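Local coordinates for chintase (Rhizomucor miehei, PDB 5YUQ), which probably hydrolyses chitin as a family 18 glycoside hydrolase whose active site is formed as a tunnel, at residues D124-R136 / K164-F176. Sequence-based numbering, arbitrary orientation.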
loop_
_atom_site.group_PDB
_atom_site.type_symbol
_atom_site.label_atom_id
_atom_site.label_comp_id
_atom_site.label_asym_id
_atom_site.label_seq_id
_atom_site.Cartn_x
_atom_site.Cartn_y
_atom_site.Cartn_z
ATOM N N ASP A 124 14.244 -6.327 -14.399
ATOM C CA ASP A 124 12.889 -5.881 -14.065
ATOM C C ASP A 124 12.755 -4.378 -13.842
ATOM O O ASP A 124 11.861 -3.745 -14.402
ATOM C CB ASP A 124 12.359 -6.623 -12.842
ATOM C CG ASP A 124 11.831 -8.002 -13.177
ATOM O OD1 ASP A 124 11.707 -8.337 -14.384
ATOM O OD2 ASP A 124 11.525 -8.742 -12.229
ATOM N N THR A 125 13.643 -3.804 -13.038
ATOM C CA THR A 125 13.508 -2.394 -12.697
ATOM C C THR A 125 13.771 -1.493 -13.896
ATOM O O THR A 125 13.041 -0.530 -14.111
ATOM C CB THR A 125 14.361 -2.016 -11.473
ATOM O OG1 THR A 125 13.855 -2.715 -10.323
ATOM C CG2 THR A 125 14.275 -0.523 -11.207
ATOM N N ALA A 126 14.780 -1.823 -14.699
ATOM C CA ALA A 126 15.033 -1.060 -15.922
ATOM C C ALA A 126 13.832 -1.159 -16.866
ATOM O O ALA A 126 13.458 -0.184 -17.524
ATOM C CB ALA A 126 16.297 -1.567 -16.610
ATOM N N ASN A 127 13.240 -2.349 -16.934
ATOM C CA ASN A 127 12.109 -2.584 -17.825
ATOM C C ASN A 127 10.860 -1.865 -17.344
ATOM O O ASN A 127 10.037 -1.429 -18.148
ATOM C CB ASN A 127 11.832 -4.087 -17.959
ATOM C CG ASN A 127 12.897 -4.804 -18.769
ATOM O OD1 ASN A 127 13.678 -4.177 -19.493
ATOM N ND2 ASN A 127 12.923 -6.124 -18.662
ATOM N N TYR A 128 10.723 -1.752 -16.026
ATOM C CA TYR A 128 9.625 -1.002 -15.424
ATOM C C TYR A 128 9.711 0.447 -15.862
ATOM O O TYR A 128 8.716 1.055 -16.248
ATOM C CB TYR A 128 9.751 -1.062 -13.906
ATOM C CG TYR A 128 8.490 -0.934 -13.086
ATOM C CD1 TYR A 128 7.226 -0.859 -13.664
ATOM C CD2 TYR A 128 8.579 -0.899 -11.706
ATOM C CE1 TYR A 128 6.074 -0.769 -12.855
ATOM C CE2 TYR A 128 7.449 -0.810 -10.898
ATOM C CZ TYR A 128 6.208 -0.733 -11.479
ATOM O OH TYR A 128 5.113 -0.651 -10.655
ATOM N N LEU A 129 10.916 1.012 -15.808
ATOM C CA LEU A 129 11.107 2.381 -16.270
ATOM C C LEU A 129 10.818 2.495 -17.762
ATOM O O LEU A 129 10.182 3.456 -18.199
ATOM C CB LEU A 129 12.521 2.881 -15.949
ATOM C CG LEU A 129 12.812 4.318 -16.399
ATOM C CD1 LEU A 129 11.745 5.261 -15.857
ATOM C CD2 LEU A 129 14.184 4.733 -15.918
ATOM N N LYS A 130 11.258 1.503 -18.534
ATOM C CA LYS A 130 10.964 1.492 -19.963
ATOM C C LYS A 130 9.458 1.546 -20.186
ATOM O O LYS A 130 8.979 2.248 -21.072
ATOM C CB LYS A 130 11.546 0.252 -20.633
ATOM C CG LYS A 130 11.846 0.477 -22.096
ATOM C CD LYS A 130 12.577 -0.702 -22.713
ATOM C CE LYS A 130 12.977 -0.379 -24.155
ATOM N NZ LYS A 130 13.295 -1.591 -24.974
ATOM N N LEU A 131 8.720 0.810 -19.369
ATOM C CA LEU A 131 7.266 0.834 -19.446
ATOM C C LEU A 131 6.705 2.225 -19.184
ATOM O O LEU A 131 5.849 2.697 -19.927
ATOM C CB LEU A 131 6.671 -0.175 -18.466
ATOM C CG LEU A 131 5.149 -0.162 -18.318
ATOM C CD1 LEU A 131 4.484 -0.426 -19.653
ATOM C CD2 LEU A 131 4.755 -1.214 -17.300
ATOM N N PHE A 132 7.176 2.892 -18.136
ATOM C CA PHE A 132 6.683 4.233 -17.855
ATOM C C PHE A 132 7.030 5.205 -18.970
ATOM O O PHE A 132 6.234 6.079 -19.311
ATOM C CB PHE A 132 7.224 4.743 -16.524
ATOM C CG PHE A 132 6.387 4.350 -15.347
ATOM C CD1 PHE A 132 5.139 4.917 -15.152
ATOM C CD2 PHE A 132 6.855 3.422 -14.435
ATOM C CE1 PHE A 132 4.358 4.562 -14.054
ATOM C CE2 PHE A 132 6.082 3.061 -13.329
ATOM C CZ PHE A 132 4.829 3.642 -13.142
ATOM N N LYS A 133 8.218 5.056 -19.538
ATOM C CA LYS A 133 8.600 5.915 -20.653
ATOM C C LYS A 133 7.700 5.709 -21.855
ATOM O O LYS A 133 7.318 6.670 -22.520
ATOM C CB LYS A 133 10.047 5.667 -21.060
ATOM C CG LYS A 133 11.051 6.114 -20.030
ATOM C CD LYS A 133 12.452 5.905 -20.578
ATOM C CE LYS A 133 13.514 6.347 -19.605
ATOM N NZ LYS A 133 14.855 5.918 -20.105
ATOM N N ALA A 134 7.381 4.456 -22.143
ATOM C CA ALA A 134 6.480 4.151 -23.248
ATOM C C ALA A 134 5.091 4.732 -22.994
ATOM O O ALA A 134 4.468 5.290 -23.896
ATOM C CB ALA A 134 6.395 2.658 -23.462
ATOM N N LEU A 135 4.603 4.600 -21.762
ATOM C CA LEU A 135 3.298 5.163 -21.424
ATOM C C LEU A 135 3.316 6.679 -21.509
ATOM O O LEU A 135 2.373 7.286 -22.012
ATOM C CB LEU A 135 2.848 4.722 -20.030
ATOM C CG LEU A 135 2.612 3.222 -19.877
ATOM C CD1 LEU A 135 2.439 2.866 -18.424
ATOM C CD2 LEU A 135 1.386 2.817 -20.665
ATOM N N ARG A 136 4.392 7.297 -21.034
ATOM C CA ARG A 136 4.496 8.753 -21.088
ATOM C C ARG A 136 4.496 9.240 -22.532
ATOM O O ARG A 136 3.837 10.224 -22.863
ATOM C CB ARG A 136 5.767 9.235 -20.376
ATOM C CG ARG A 136 5.983 10.747 -20.481
ATOM C CD ARG A 136 4.874 11.509 -19.776
ATOM N NE ARG A 136 4.977 11.357 -18.324
ATOM C CZ ARG A 136 3.972 11.522 -17.472
ATOM N NH1 ARG A 136 2.756 11.822 -17.911
ATOM N NH2 ARG A 136 4.183 11.374 -16.177
ATOM N N LYS A 164 21.067 4.064 -6.073
ATOM C CA LYS A 164 21.092 5.179 -7.012
ATOM C C LYS A 164 20.176 4.870 -8.182
ATOM O O LYS A 164 20.537 4.087 -9.060
ATOM C CB LYS A 164 22.520 5.396 -7.530
ATOM C CG LYS A 164 22.641 6.350 -8.721
ATOM C CD LYS A 164 22.718 7.802 -8.291
ATOM C CE LYS A 164 23.206 8.695 -9.436
ATOM N NZ LYS A 164 22.286 8.664 -10.614
ATOM N N LEU A 165 18.984 5.466 -8.191
ATOM C CA LEU A 165 18.065 5.268 -9.303
ATOM C C LEU A 165 18.439 6.138 -10.500
ATOM O O LEU A 165 18.857 7.290 -10.339
ATOM C CB LEU A 165 16.639 5.600 -8.883
ATOM C CG LEU A 165 16.012 4.653 -7.865
ATOM C CD1 LEU A 165 14.746 5.280 -7.299
ATOM C CD2 LEU A 165 15.699 3.341 -8.545
ATOM N N ASP A 166 18.303 5.553 -11.688
ATOM C CA ASP A 166 18.347 6.262 -12.966
ATOM C C ASP A 166 17.528 7.536 -12.813
ATOM O O ASP A 166 16.386 7.487 -12.347
ATOM C CB ASP A 166 17.720 5.333 -14.015
ATOM C CG ASP A 166 17.763 5.883 -15.428
ATOM O OD1 ASP A 166 17.908 7.110 -15.649
ATOM O OD2 ASP A 166 17.639 5.049 -16.353
ATOM N N ASP A 167 18.085 8.688 -13.176
ATOM C CA ASP A 167 17.333 9.914 -12.918
ATOM C C ASP A 167 16.160 10.097 -13.868
ATOM O O ASP A 167 15.379 11.030 -13.727
ATOM C CB ASP A 167 18.219 11.170 -12.735
ATOM C CG ASP A 167 18.831 11.693 -14.023
ATOM O OD1 ASP A 167 18.352 11.385 -15.137
ATOM O OD2 ASP A 167 19.803 12.469 -13.898
ATOM N N ASN A 168 16.013 9.172 -14.812
ATOM C CA ASN A 168 14.815 9.158 -15.633
ATOM C C ASN A 168 13.597 8.651 -14.871
ATOM O O ASN A 168 12.471 8.818 -15.327
ATOM C CB ASN A 168 15.035 8.342 -16.900
ATOM C CG ASN A 168 15.868 9.088 -17.920
ATOM O OD1 ASN A 168 15.332 9.823 -18.747
ATOM N ND2 ASN A 168 17.185 8.919 -17.852
ATOM N N TRP A 169 13.811 8.035 -13.714
ATOM C CA TRP A 169 12.669 7.682 -12.875
ATOM C C TRP A 169 11.937 8.948 -12.462
ATOM O O TRP A 169 10.747 9.098 -12.712
ATOM C CB TRP A 169 13.111 6.874 -11.648
ATOM C CG TRP A 169 13.165 5.402 -11.909
ATOM C CD1 TRP A 169 14.283 4.625 -12.040
ATOM C CD2 TRP A 169 12.043 4.528 -12.057
ATOM N NE1 TRP A 169 13.920 3.316 -12.273
ATOM C CE2 TRP A 169 12.551 3.228 -12.280
ATOM C CE3 TRP A 169 10.659 4.716 -12.029
ATOM C CZ2 TRP A 169 11.720 2.125 -12.475
ATOM C CZ3 TRP A 169 9.831 3.619 -12.209
ATOM C CH2 TRP A 169 10.364 2.339 -12.440
ATOM N N ALA A 170 12.661 9.870 -11.842
ATOM C CA ALA A 170 12.046 11.094 -11.344
ATOM C C ALA A 170 11.536 11.974 -12.486
ATOM O O ALA A 170 10.536 12.671 -12.334
ATOM C CB ALA A 170 13.031 11.867 -10.467
ATOM N N SER A 171 12.201 11.943 -13.638
ATOM C CA SER A 171 11.760 12.806 -14.731
ATOM C C SER A 171 10.589 12.251 -15.542
ATOM O O SER A 171 9.997 12.963 -16.353
ATOM C CB SER A 171 12.925 13.169 -15.657
ATOM O OG SER A 171 13.372 12.036 -16.380
ATOM N N THR A 172 10.230 10.992 -15.301
ATOM C CA THR A 172 9.181 10.351 -16.091
ATOM C C THR A 172 7.934 10.114 -15.266
ATOM O O THR A 172 6.821 10.323 -15.740
ATOM C CB THR A 172 9.652 8.993 -16.648
ATOM O OG1 THR A 172 10.846 9.185 -17.418
ATOM C CG2 THR A 172 8.582 8.371 -17.540
ATOM N N VAL A 173 8.133 9.677 -14.030
ATOM C CA VAL A 173 7.029 9.281 -13.163
ATOM C C VAL A 173 6.615 10.442 -12.273
ATOM O O VAL A 173 7.463 11.102 -11.666
ATOM C CB VAL A 173 7.431 8.056 -12.303
ATOM C CG1 VAL A 173 6.336 7.718 -11.275
ATOM C CG2 VAL A 173 7.722 6.860 -13.201
ATOM N N ASP A 174 5.315 10.701 -12.191
ATOM C CA ASP A 174 4.852 11.846 -11.426
ATOM C C ASP A 174 5.013 11.671 -9.921
ATOM O O ASP A 174 5.425 12.600 -9.231
ATOM C CB ASP A 174 3.392 12.162 -11.771
ATOM C CG ASP A 174 3.235 12.585 -13.206
ATOM O OD1 ASP A 174 3.914 13.558 -13.609
ATOM O OD2 ASP A 174 2.488 11.917 -13.949
ATOM N N ALA A 175 4.695 10.486 -9.411
ATOM C CA ALA A 175 4.739 10.275 -7.968
ATOM C C ALA A 175 4.941 8.829 -7.617
ATOM O O ALA A 175 4.539 7.930 -8.367
ATOM C CB ALA A 175 3.461 10.801 -7.297
ATOM N N PHE A 176 5.551 8.622 -6.457
ATOM C CA PHE A 176 5.899 7.300 -5.973
ATOM C C PHE A 176 5.181 7.130 -4.648
ATOM O O PHE A 176 5.474 7.838 -3.671
ATOM C CB PHE A 176 7.413 7.205 -5.770
ATOM C CG PHE A 176 8.211 7.371 -7.045
ATOM C CD1 PHE A 176 8.361 8.621 -7.631
ATOM C CD2 PHE A 176 8.813 6.279 -7.651
ATOM C CE1 PHE A 176 9.082 8.779 -8.805
ATOM C CE2 PHE A 176 9.551 6.421 -8.823
ATOM C CZ PHE A 176 9.689 7.676 -9.407
#
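With CG of Leu129 trans to its backbone N (chi1 -180°) and CG of Trp169 turned beside its own N (chi1 -88°), the leucine lies over one indole face, the two side chains running past each other in opposite directions. Leu129 CD2 stands 4.0 Å from the centroid of the Trp169 five-membered ring in a CH-pi contact, and CB rests on the benzo part. The broad indole is a knob filling the hole between Thr125, Tyr128, Leu129 and Phe132; its edge is directed at the Tyr128 face in an offset T-shaped pair. Beta-branched Val173 lays CG2 over one face of Phe132, 3.7 Å from the ring centroid. Small Thr172 fits the next hole: CG2 packs on Phe132 O, while OG1 donates a hydrogen bond to Asn168 O, satisfying a buried hydroxyl. Arg136, bent at chi2 and chi3, reaches the turn after Thr172, where NH2 donates in the guanidinium plane to Thr172 O (2.9 Å) and, in a salt bridge, to Asp174 OD2 (2.9 Å), met from above its carboxylate plane. Leu145 N donates to the same OD2. In this TIM-barrel domain the contact sets helix 124-139 against short helix 168-172 leading into strand 175-178, with strand 144-149 touching Phe132 and Arg136 and helix 80-97 flanking the long helix.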